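Local coordinates for protein Dye type peroxidase A (Streptomyces lividans 1326, PDB 6GZW) that acts as a dye-decolourising (DyP-type) haem peroxidase, probably using hydrogen peroxide to oxidise dyes and other substrates at a protoporphyrin-bound ferric iron, at residues 52-56 / 144-149; 105-109 / 355-359; 219-225 / 321-327. All blocks are in the same frame, centred on the assembly; numbering follows the deposited sequence.

Overall arrangement
Contacts 2 and 3 meet on the central antiparallel sheet, with centres 9 Å apart: strand 350-360 of contact 2 hydrogen-bonds to strand 219-228, which in contact 3 pairs with strand 316-326. Contact 1 lies well away, its centre about 23 Å from that of contact 2 and about 22 Å from that of contact 3, where helices 43-61 and 135-149 pack together. Along the chain, contact 3 is nested inside the loop closed by contact 2, whereas contacts 1 and 2 alternate their segments. Contact 1 belongs to the N-terminal family region and contact 3, beside the haem, to the C-terminal one. Contact 2 joins these two regions, tying a loop of the first to a strand of the second.

Contact 1 (52-56 / 144-149)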
loop_
_atom_site.group_PDB
_atom_site.type_symbol
_atom_site.label_atom_id
_atom_site.label_comp_id
_atom_site.label_asym_id
_atom_site.label_seq_id
_atom_site.Cartn_x
_atom_site.Cartn_y
_atom_site.Cartn_z
ATOM N N ARG A 52 -10.237 2.645 -25.376
ATOM C CA ARG A 52 -9.193 1.744 -24.894
ATOM C C ARG A 52 -9.392 1.504 -23.403
ATOM O O ARG A 52 -9.421 0.365 -22.941
ATOM C CB ARG A 52 -7.775 2.308 -25.104
ATOM C CG ARG A 52 -7.237 2.169 -26.498
ATOM C CD ARG A 52 -5.734 2.393 -26.584
ATOM N NE ARG A 52 -5.219 3.708 -26.157
ATOM C CZ ARG A 52 -5.311 4.852 -26.842
ATOM N NH1 ARG A 52 -5.982 4.933 -28.012
ATOM N NH2 ARG A 52 -4.728 5.934 -26.363
ATOM N N TRP A 53 -9.506 2.598 -22.668
ATOM C CA TRP A 53 -9.587 2.511 -21.219
ATOM C C TRP A 53 -10.808 1.708 -20.789
ATOM O O TRP A 53 -10.718 0.900 -19.877
ATOM C CB TRP A 53 -9.666 3.903 -20.577
ATOM C CG TRP A 53 -8.369 4.560 -20.312
ATOM C CD1 TRP A 53 -7.112 4.003 -20.358
ATOM C CD2 TRP A 53 -8.191 5.895 -19.856
ATOM N NE1 TRP A 53 -6.170 4.938 -19.999
ATOM C CE2 TRP A 53 -6.796 6.104 -19.681
ATOM C CE3 TRP A 53 -9.061 6.957 -19.615
ATOM C CZ2 TRP A 53 -6.277 7.314 -19.251
ATOM C CZ3 TRP A 53 -8.536 8.157 -19.196
ATOM C CH2 TRP A 53 -7.167 8.317 -18.987
ATOM N N SER A 54 -11.942 1.941 -21.453
ATOM C CA SER A 54 -13.174 1.213 -21.120
ATOM C C SER A 54 -13.062 -0.277 -21.395
ATOM O O SER A 54 -13.507 -1.080 -20.617
ATOM C CB SER A 54 -14.376 1.804 -21.864
ATOM O OG SER A 54 -14.592 3.178 -21.552
ATOM N N ASP A 55 -12.438 -0.662 -22.516
ATOM C CA ASP A 55 -12.213 -2.064 -22.818
ATOM C C ASP A 55 -11.263 -2.739 -21.809
ATOM O O ASP A 55 -11.506 -3.849 -21.354
ATOM C CB ASP A 55 -11.676 -2.183 -24.251
ATOM C CG ASP A 55 -11.496 -3.638 -24.698
ATOM O OD1 ASP A 55 -12.509 -4.334 -24.860
ATOM O OD2 ASP A 55 -10.340 -4.072 -24.877
ATOM N N THR A 56 -10.208 -2.027 -21.417
ATOM C CA THR A 56 -9.286 -2.486 -20.372
ATOM C C THR A 56 -10.043 -2.658 -19.047
ATOM O O THR A 56 -9.921 -3.690 -18.410
ATOM C CB THR A 56 -8.084 -1.521 -20.254
ATOM O OG1 THR A 56 -7.357 -1.587 -21.482
ATOM C CG2 THR A 56 -7.141 -1.850 -19.067
ATOM N N ALA A 144 -1.926 -0.936 -16.524
ATOM C CA ALA A 144 -2.600 -1.122 -17.814
ATOM C C ALA A 144 -3.287 0.151 -18.283
ATOM O O ALA A 144 -3.178 0.532 -19.465
ATOM C CB ALA A 144 -3.557 -2.279 -17.734
ATOM N N ILE A 145 -3.968 0.829 -17.363
ATOM C CA ILE A 145 -4.601 2.105 -17.681
ATOM C C ILE A 145 -3.536 3.126 -18.072
ATOM O O ILE A 145 -3.652 3.821 -19.089
ATOM C CB ILE A 145 -5.465 2.552 -16.488
ATOM C CG1 ILE A 145 -6.694 1.623 -16.350
ATOM C CG2 ILE A 145 -5.829 4.033 -16.528
ATOM C CD1 ILE A 145 -7.713 1.733 -17.472
ATOM N N GLN A 146 -2.455 3.207 -17.298
ATOM C CA GLN A 146 -1.415 4.172 -17.619
ATOM C C GLN A 146 -0.736 3.921 -18.967
ATOM O O GLN A 146 -0.467 4.872 -19.695
ATOM C CB GLN A 146 -0.398 4.263 -16.482
ATOM C CG GLN A 146 0.824 5.146 -16.755
ATOM C CD GLN A 146 2.059 4.325 -17.060
ATOM O OE1 GLN A 146 2.195 3.191 -16.589
ATOM N NE2 GLN A 146 2.961 4.879 -17.853
ATOM N N ARG A 147 -0.491 2.658 -19.289
ATOM C CA ARG A 147 0.074 2.270 -20.581
ATOM C C ARG A 147 -0.888 2.451 -21.763
ATOM O O ARG A 147 -0.433 2.687 -22.900
ATOM C CB ARG A 147 0.590 0.832 -20.514
ATOM C CG ARG A 147 1.809 0.675 -19.637
ATOM C CD ARG A 147 3.070 1.055 -20.370
ATOM N NE ARG A 147 3.504 -0.003 -21.271
ATOM C CZ ARG A 147 4.568 0.082 -22.063
ATOM N NH1 ARG A 147 5.312 1.193 -22.083
ATOM N NH2 ARG A 147 4.904 -0.945 -22.847
ATOM N N ASP A 148 -2.203 2.363 -21.526
ATOM C CA ASP A 148 -3.193 2.737 -22.563
ATOM C C ASP A 148 -3.124 4.203 -22.966
ATOM O O ASP A 148 -3.495 4.557 -24.106
ATOM C CB ASP A 148 -4.628 2.517 -22.098
ATOM C CG ASP A 148 -5.084 1.089 -22.174
ATOM O OD1 ASP A 148 -4.458 0.243 -22.839
ATOM O OD2 ASP A 148 -6.135 0.814 -21.560
ATOM N N ALA A 149 -2.701 5.071 -22.051
ATOM C CA ALA A 149 -2.569 6.510 -22.362
ATOM C C ALA A 149 -1.621 6.761 -23.544
ATOM O O ALA A 149 -1.880 7.625 -24.364
ATOM C CB ALA A 149 -2.141 7.302 -21.145
#
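A bend at chi3 (-60°) turns the guanidinium of Arg52 toward the backbone carbonyl of Asp148, while the first torsion of Asp148 (chi1 -79°), with CG beside its own backbone N, carries the carboxylate to Thr56. Arg52 grips a single atom side-on: NE lies 2.8 Å and NH2 2.9 Å from Asp148 O, and that oxygen sits in the guanidinium plane. The arginine thus bonds to the main chain of Asp148; the carboxylate is not in contact with it, Arg52 NE lying 4.9 Å from Asp148 OD1, though the opposite charges probably still favour each other. The carboxylate instead takes the hydroxyl of Thr56, whose OG1 donates to the syn lone pair of Asp148 OD2 at 2.7 Å. The methyl of the same threonine, CG2, rests against Ala144 CB. The indole of Trp53 lies to one side of these bonds, on the side of strand 126-132. Its NE1 donates to Ile145 O at 2.9 Å, with that oxygen somewhat out of the ring plane. Ile145 CG2 covers one face of the five-membered ring, 4.0 Å from its centroid, in a CH-pi contact, and Asp148 CB comes within 3.4 Å of Trp53 CD1. The helices run nearly antiparallel at 157°, their axes 9.7 Å apart. Leu126 and Val128 of strand 126-132 and the ring of Phe35 also meet Trp53, so the pair is seated on the sheet, while Arg147 forms a salt bridge to Glu235 of the second subunit. In all four hydrogen bonds the donor is on helix 43-61 and the acceptor on helix 135-149. Backbone carbonyls in the C-terminal part of the latter are thus satisfied by side chains, and the positive guanidinium there is likely to be favoured by the helix dipole.

Contact 2 (105-109 / 355-359); sequences ALDPL and SGLFA
Leu106 and Leu357 interlock at the tight end of this contact, where the loop between helix 90-95 and strand 126-132, in the N-terminal family region, lies on strand 350-360 of the C-terminal one. Leu106 CD2 lies 3.9 Å from Leu357 CG. The same methyl also touches the strand backbone, 3.5 Å from Ala359 N, and meets Ala359 CB. Leu357, with CG anti to its backbone N (chi1 164°), pushes CD2 into the curve of the loop, where three carbonyl oxygens gather round the methyl: Asp107 O is 3.4 Å and Ala105 O 3.5 Å from Leu357 CD2, with Leu106 O slightly farther. Leu109 closes the other flank; its CD2 is 4.1 Å from Leu357 CD2, and its CD1 lies 3.3 Å from Ser355 OG, a hydroxyl hydrogen-bonded to Arg224. The outer side is looser: Asp107 and Pro108 turn their side chains from the strand, and Pro108 is exposed to solvent. Behind the strand, Phe358 points the opposite way and stacks on Trp127. With Leu106 cut back to an alanine, a gap is likely to open over Ala359, and Leu357 would lose the methyl that packs on its CG. No hydrogen bond crosses between the two segments, so here the loop rests on van der Waals contact, leucine methyls against side chains, backbone and carbonyl oxygens, which depends on shape and not on directed bonds.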
loop_
_atom_site.group_PDB
_atom_site.type_symbol
_atom_site.label_atom_id
_atom_site.label_comp_id
_atom_site.label_asym_id
_atom_site.label_seq_id
_atom_site.Cartn_x
_atom_site.Cartn_y
_atom_site.Cartn_z
ATOM N N ALA A 105 -21.093 22.782 -13.163
ATOM C CA ALA A 105 -20.635 22.070 -11.951
ATOM C C ALA A 105 -19.123 21.925 -11.859
ATOM O O ALA A 105 -18.600 21.725 -10.763
ATOM C CB ALA A 105 -21.280 20.713 -11.847
ATOM N N LEU A 106 -18.418 22.012 -12.983
ATOM C CA LEU A 106 -16.947 21.993 -12.967
ATOM C C LEU A 106 -16.281 23.329 -12.732
ATOM O O LEU A 106 -15.031 23.397 -12.741
ATOM C CB LEU A 106 -16.369 21.362 -14.243
ATOM C CG LEU A 106 -16.659 19.886 -14.482
ATOM C CD1 LEU A 106 -15.938 19.465 -15.742
ATOM C CD2 LEU A 106 -16.224 18.999 -13.309
ATOM N N ASP A 107 -17.055 24.395 -12.499
ATOM C CA ASP A 107 -16.449 25.683 -12.185
ATOM C C ASP A 107 -15.477 25.521 -11.002
ATOM O O ASP A 107 -15.753 24.723 -10.096
ATOM C CB ASP A 107 -17.490 26.748 -11.819
ATOM C CG ASP A 107 -18.282 27.259 -13.014
ATOM O OD1 ASP A 107 -17.963 26.930 -14.175
ATOM O OD2 ASP A 107 -19.256 27.999 -12.750
ATOM N N PRO A 108 -14.344 26.239 -11.032
ATOM C CA PRO A 108 -13.301 25.982 -10.020
ATOM C C PRO A 108 -13.803 26.089 -8.585
ATOM O O PRO A 108 -14.618 26.955 -8.271
ATOM C CB PRO A 108 -12.244 27.059 -10.296
ATOM C CG PRO A 108 -12.854 27.993 -11.300
ATOM C CD PRO A 108 -13.889 27.207 -12.036
ATOM N N LEU A 109 -13.293 25.223 -7.711
ATOM C CA LEU A 109 -13.632 25.276 -6.298
ATOM C C LEU A 109 -13.141 26.596 -5.724
ATOM O O LEU A 109 -12.199 27.180 -6.266
ATOM C CB LEU A 109 -12.986 24.098 -5.537
ATOM C CG LEU A 109 -13.400 22.681 -5.968
ATOM C CD1 LEU A 109 -12.478 21.580 -5.415
ATOM C CD2 LEU A 109 -14.830 22.393 -5.588
ATOM N N SER A 355 -6.046 18.875 -4.684
ATOM C CA SER A 355 -7.476 18.916 -4.938
ATOM C C SER A 355 -7.775 18.559 -6.381
ATOM O O SER A 355 -6.980 18.818 -7.245
ATOM C CB SER A 355 -7.995 20.319 -4.699
ATOM O OG SER A 355 -9.398 20.370 -4.909
ATOM N N GLY A 356 -8.945 18.007 -6.630
ATOM C CA GLY A 356 -9.397 17.770 -8.019
ATOM C C GLY A 356 -10.913 17.742 -7.998
ATOM O O GLY A 356 -11.507 17.308 -7.026
ATOM N N LEU A 357 -11.517 18.270 -9.055
ATOM C CA LEU A 357 -12.955 18.245 -9.260
ATOM C C LEU A 357 -13.210 17.661 -10.640
ATOM O O LEU A 357 -12.740 18.235 -11.631
ATOM C CB LEU A 357 -13.544 19.659 -9.159
ATOM C CG LEU A 357 -14.945 19.917 -9.694
ATOM C CD1 LEU A 357 -15.969 19.039 -9.019
ATOM C CD2 LEU A 357 -15.296 21.392 -9.542
ATOM N N PHE A 358 -13.864 16.490 -10.714
ATOM C CA PHE A 358 -14.066 15.810 -12.003
ATOM C C PHE A 358 -15.524 15.432 -12.259
ATOM O O PHE A 358 -16.266 15.106 -11.318
ATOM C CB PHE A 358 -13.143 14.593 -12.122
ATOM C CG PHE A 358 -11.694 14.894 -11.808
ATOM C CD1 PHE A 358 -10.868 15.533 -12.727
ATOM C CD2 PHE A 358 -11.163 14.557 -10.570
ATOM C CE1 PHE A 358 -9.549 15.809 -12.424
ATOM C CE2 PHE A 358 -9.833 14.833 -10.262
ATOM C CZ PHE A 358 -9.014 15.458 -11.185
ATOM N N ALA A 359 -15.912 15.501 -13.539
ATOM C CA ALA A 359 -17.222 15.069 -14.000
ATOM C C ALA A 359 -17.154 13.605 -14.394
ATOM O O ALA A 359 -16.496 13.253 -15.391
ATOM C CB ALA A 359 -17.661 15.899 -15.196
#

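Contact 3 (219-225 / 321-327); sequences SYVVVRR and LFVCWQA. With HEM (protoporphyrin IX containing Fe), chain C.
Tyr220 and Gln326, Val222 and Cys324, and Arg224 and Phe322 are the hydrogen-bonded pairs of an antiparallel ladder, each joined by two backbone bonds; Val221-Trp325, Val223-Val323 and Arg225-Leu321 are the non-hydrogen-bonded pairs between them. A polar side chain adds to the ladder. Gln326 NE2 gives a nearly straight bond (168°) to Tyr220 O at 2.9 Å, arriving from above the carbonyl plane, so this oxygen takes two donors, NE2 and Gln326 N. The other end of the amide, OE1, accepts from Phe333 N, which fixes its rotation. Apolar contacts fill the face of Val221, Val323 and Trp325, on which Trp127 also packs. Val221 CB stands over the six-membered ring of Trp325, 3.8 Å from its centroid, in a CH-pi contact, while Val221 CG2 and Val323 CG1 press unusually close at 3.4 Å. On the opposite face, Val222 CB packs on Cys324 SG at 3.8 Å. The haem contact is also on this face: Phe322, its CG anti to the backbone N (chi1 -178°), reaches the porphyrin with CZ 3.3 Å from HEM C3C, and the haem methyl CMC lies over the centre of the Phe322 ring. The water bound to the iron at 2.0 Å lies at that ring's edge, on the same side of the haem. The arrangement is that of the ferredoxin-like sheet of DyP-type peroxidases, whose C-terminal half carries the haem pocket, with Phe322 forming part of its wall.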
loop_
_atom_site.group_PDB
_atom_site.type_symbol
_atom_site.label_atom_id
_atom_site.label_comp_id
_atom_site.label_asym_id
_atom_site.label_seq_id
_atom_site.Cartn_x
_atom_site.Cartn_y
_atom_site.Cartn_z
ATOM N N SER A 219 -21.936 11.599 -11.743
ATOM C CA SER A 219 -21.752 12.274 -10.449
ATOM C C SER A 219 -20.509 13.141 -10.526
ATOM O O SER A 219 -19.666 12.909 -11.390
ATOM C CB SER A 219 -21.633 11.253 -9.330
ATOM O OG SER A 219 -21.662 11.883 -8.055
ATOM N N TYR A 220 -20.401 14.136 -9.644
ATOM C CA TYR A 220 -19.228 15.004 -9.557
ATOM C C TYR A 220 -18.412 14.518 -8.350
ATOM O O TYR A 220 -18.949 14.368 -7.259
ATOM C CB TYR A 220 -19.596 16.490 -9.437
ATOM C CG TYR A 220 -20.228 16.938 -10.725
ATOM C CD1 TYR A 220 -19.436 17.332 -11.801
ATOM C CD2 TYR A 220 -21.588 16.866 -10.904
ATOM C CE1 TYR A 220 -19.995 17.655 -13.021
ATOM C CE2 TYR A 220 -22.161 17.203 -12.129
ATOM C CZ TYR A 220 -21.353 17.597 -13.167
ATOM O OH TYR A 220 -21.864 17.937 -14.387
ATOM N N VAL A 221 -17.123 14.275 -8.584
ATOM C CA VAL A 221 -16.191 13.873 -7.520
ATOM C C VAL A 221 -15.294 15.057 -7.153
ATOM O O VAL A 221 -14.803 15.778 -8.031
ATOM C CB VAL A 221 -15.397 12.607 -7.915
ATOM C CG1 VAL A 221 -14.465 12.833 -9.083
ATOM C CG2 VAL A 221 -14.612 12.048 -6.724
ATOM N N VAL A 222 -15.112 15.271 -5.854
ATOM C CA VAL A 222 -14.074 16.155 -5.346
ATOM C C VAL A 222 -13.105 15.271 -4.583
ATOM O O VAL A 222 -13.520 14.555 -3.667
ATOM C CB VAL A 222 -14.643 17.268 -4.443
ATOM C CG1 VAL A 222 -13.521 18.060 -3.769
ATOM C CG2 VAL A 222 -15.559 18.162 -5.269
ATOM N N VAL A 223 -11.844 15.286 -5.021
ATOM C CA VAL A 223 -10.720 14.592 -4.390
ATOM C C VAL A 223 -9.959 15.643 -3.602
ATOM O O VAL A 223 -9.655 16.719 -4.143
ATOM C CB VAL A 223 -9.797 14.007 -5.467
ATOM C CG1 VAL A 223 -8.568 13.345 -4.859
ATOM C CG2 VAL A 223 -10.565 13.041 -6.339
ATOM N N ARG A 224 -9.632 15.330 -2.348
ATOM C CA ARG A 224 -8.728 16.167 -1.537
ATOM C C ARG A 224 -7.695 15.294 -0.884
ATOM O O ARG A 224 -8.046 14.312 -0.215
ATOM C CB ARG A 224 -9.499 16.938 -0.441
ATOM C CG ARG A 224 -10.685 17.747 -0.973
ATOM C CD ARG A 224 -10.272 18.982 -1.754
ATOM N NE ARG A 224 -9.854 20.057 -0.854
ATOM C CZ ARG A 224 -9.831 21.352 -1.165
ATOM N NH1 ARG A 224 -10.126 21.776 -2.404
ATOM N NH2 ARG A 224 -9.479 22.244 -0.223
ATOM N N ARG A 225 -6.420 15.632 -1.084
ATOM C CA ARG A 225 -5.332 14.972 -0.396
ATOM C C ARG A 225 -5.195 15.755 0.913
ATOM O O ARG A 225 -4.648 16.849 0.911
ATOM C CB ARG A 225 -4.025 15.017 -1.201
ATOM C CG ARG A 225 -2.863 14.275 -0.531
ATOM C CD ARG A 225 -1.549 14.588 -1.226
ATOM N NE ARG A 225 -0.411 13.896 -0.618
ATOM C CZ ARG A 225 -0.119 12.604 -0.810
ATOM N NH1 ARG A 225 -0.899 11.837 -1.560
ATOM N NH2 ARG A 225 0.942 12.066 -0.229
ATOM N N LEU A 321 -7.021 10.331 1.523
ATOM C CA LEU A 321 -7.448 10.711 0.181
ATOM C C LEU A 321 -8.951 10.769 0.262
ATOM O O LEU A 321 -9.654 9.744 0.186
ATOM C CB LEU A 321 -6.993 9.741 -0.896
ATOM C CG LEU A 321 -5.491 9.425 -0.929
ATOM C CD1 LEU A 321 -5.186 8.397 -2.000
ATOM C CD2 LEU A 321 -4.662 10.686 -1.151
ATOM N N PHE A 322 -9.432 11.970 0.556
ATOM C CA PHE A 322 -10.853 12.244 0.697
ATOM C C PHE A 322 -11.427 12.260 -0.718
ATOM O O PHE A 322 -10.940 12.972 -1.568
ATOM C CB PHE A 322 -11.016 13.590 1.398
ATOM C CG PHE A 322 -12.442 13.982 1.660
ATOM C CD1 PHE A 322 -13.098 13.551 2.809
ATOM C CD2 PHE A 322 -13.130 14.769 0.764
ATOM C CE1 PHE A 322 -14.419 13.917 3.082
ATOM C CE2 PHE A 322 -14.444 15.139 1.020
ATOM C CZ PHE A 322 -15.085 14.707 2.185
ATOM N N VAL A 323 -12.447 11.442 -0.949
ATOM C CA VAL A 323 -13.094 11.315 -2.256
ATOM C C VAL A 323 -14.586 11.352 -2.027
ATOM O O VAL A 323 -15.151 10.436 -1.431
ATOM C CB VAL A 323 -12.717 9.994 -2.946
ATOM C CG1 VAL A 323 -13.291 9.965 -4.352
ATOM C CG2 VAL A 323 -11.215 9.843 -3.008
ATOM N N CYS A 324 -15.239 12.430 -2.447
ATOM C CA CYS A 324 -16.679 12.566 -2.213
ATOM C C CYS A 324 -17.411 12.741 -3.524
ATOM O O CYS A 324 -16.858 13.259 -4.507
ATOM C CB CYS A 324 -17.042 13.728 -1.261
ATOM S SG CYS A 324 -16.609 15.373 -1.866
ATOM N N TRP A 325 -18.681 12.340 -3.475
ATOM C CA TRP A 325 -19.533 12.192 -4.639
ATOM C C TRP A 325 -20.842 12.961 -4.379
ATOM O O TRP A 325 -21.422 12.817 -3.313
ATOM C CB TRP A 325 -19.813 10.702 -4.841
ATOM C CG TRP A 325 -18.585 9.886 -5.166
ATOM C CD1 TRP A 325 -17.802 9.147 -4.311
ATOM C CD2 TRP A 325 -18.041 9.712 -6.465
ATOM N NE1 TRP A 325 -16.784 8.538 -5.018
ATOM C CE2 TRP A 325 -16.920 8.867 -6.347
ATOM C CE3 TRP A 325 -18.384 10.210 -7.727
ATOM C CZ2 TRP A 325 -16.150 8.514 -7.447
ATOM C CZ3 TRP A 325 -17.626 9.835 -8.826
ATOM C CH2 TRP A 325 -16.508 9.022 -8.665
ATOM N N GLN A 326 -21.272 13.767 -5.353
ATOM C CA GLN A 326 -22.512 14.532 -5.257
ATOM C C GLN A 326 -23.042 14.874 -6.647
ATOM O O GLN A 326 -22.277 14.899 -7.617
ATOM C CB GLN A 326 -22.264 15.828 -4.479
ATOM C CG GLN A 326 -21.128 16.675 -5.013
ATOM C CD GLN A 326 -19.849 16.566 -4.198
ATOM O OE1 GLN A 326 -19.768 17.101 -3.077
ATOM N NE2 GLN A 326 -18.846 15.901 -4.750
ATOM N N ALA A 327 -24.340 15.167 -6.745
ATOM C CA ALA A 327 -24.924 15.582 -8.026
ATOM C C ALA A 327 -24.471 16.973 -8.409
ATOM O O ALA A 327 -24.456 17.295 -9.587
ATOM C CB ALA A 327 -26.455 15.529 -7.975
HETATM C CHA HEM C . -18.267 12.698 9.183
HETATM C CHB HEM C . -13.482 12.500 9.890
HETATM C CHC HEM C . -12.877 15.628 6.224
HETATM C CHD HEM C . -17.635 15.809 5.534
HETATM C C1A HEM C . -17.034 12.376 9.691
HETATM C C2A HEM C . -16.822 11.536 10.824
HETATM C C3A HEM C . -15.479 11.493 11.012
HETATM C C4A HEM C . -14.861 12.307 10.007
HETATM C CMA HEM C . -14.716 10.716 12.058
HETATM C CAA HEM C . -17.878 10.837 11.670
HETATM C CBA HEM C . -18.292 9.437 11.244
HETATM C CGA HEM C . -19.049 9.456 9.958
HETATM O O1A HEM C . -20.284 9.702 9.902
HETATM O O2A HEM C . -18.434 9.241 8.874
HETATM C C1B HEM C . -12.894 13.331 8.919
HETATM C C2B HEM C . -11.488 13.491 8.746
HETATM C C3B HEM C . -11.280 14.369 7.729
HETATM C C4B HEM C . -12.646 14.746 7.252
HETATM C CMB HEM C . -10.429 12.842 9.583
HETATM C CAB HEM C . -10.018 14.807 7.097
HETATM C CBB HEM C . -8.903 14.097 7.092
HETATM C C1C HEM C . -14.112 15.997 5.738
HETATM C C2C HEM C . -14.320 16.913 4.674
HETATM C C3C HEM C . -15.690 16.978 4.488
HETATM C C4C HEM C . -16.293 16.064 5.425
HETATM C CMC HEM C . -13.289 17.694 3.919
HETATM C CAC HEM C . -16.487 17.818 3.562
HETATM C CBC HEM C . -16.124 18.977 2.993
HETATM C C1D HEM C . -18.144 14.899 6.468
HETATM C C2D HEM C . -19.590 14.611 6.494
HETATM C C3D HEM C . -19.779 13.747 7.510
HETATM C C4D HEM C . -18.424 13.520 8.091
HETATM C CMD HEM C . -20.655 15.147 5.542
HETATM C CAD HEM C . -21.114 13.159 7.940
HETATM C CBD HEM C . -21.888 14.096 8.873
HETATM C CGD HEM C . -23.223 13.511 9.214
HETATM O O1D HEM C . -23.377 12.837 10.271
HETATM O O2D HEM C . -24.174 13.681 8.424
HETATM N NA HEM C . -15.837 12.924 9.257
HETATM N NB HEM C . -13.526 14.110 8.033
HETATM N NC HEM C . -15.294 15.543 6.218
HETATM N ND HEM C . -17.496 14.307 7.487
HETATM FE FE HEM C . -15.584 14.233 7.774
HETATM O O HOH W 1 -15.402 12.764 6.454
#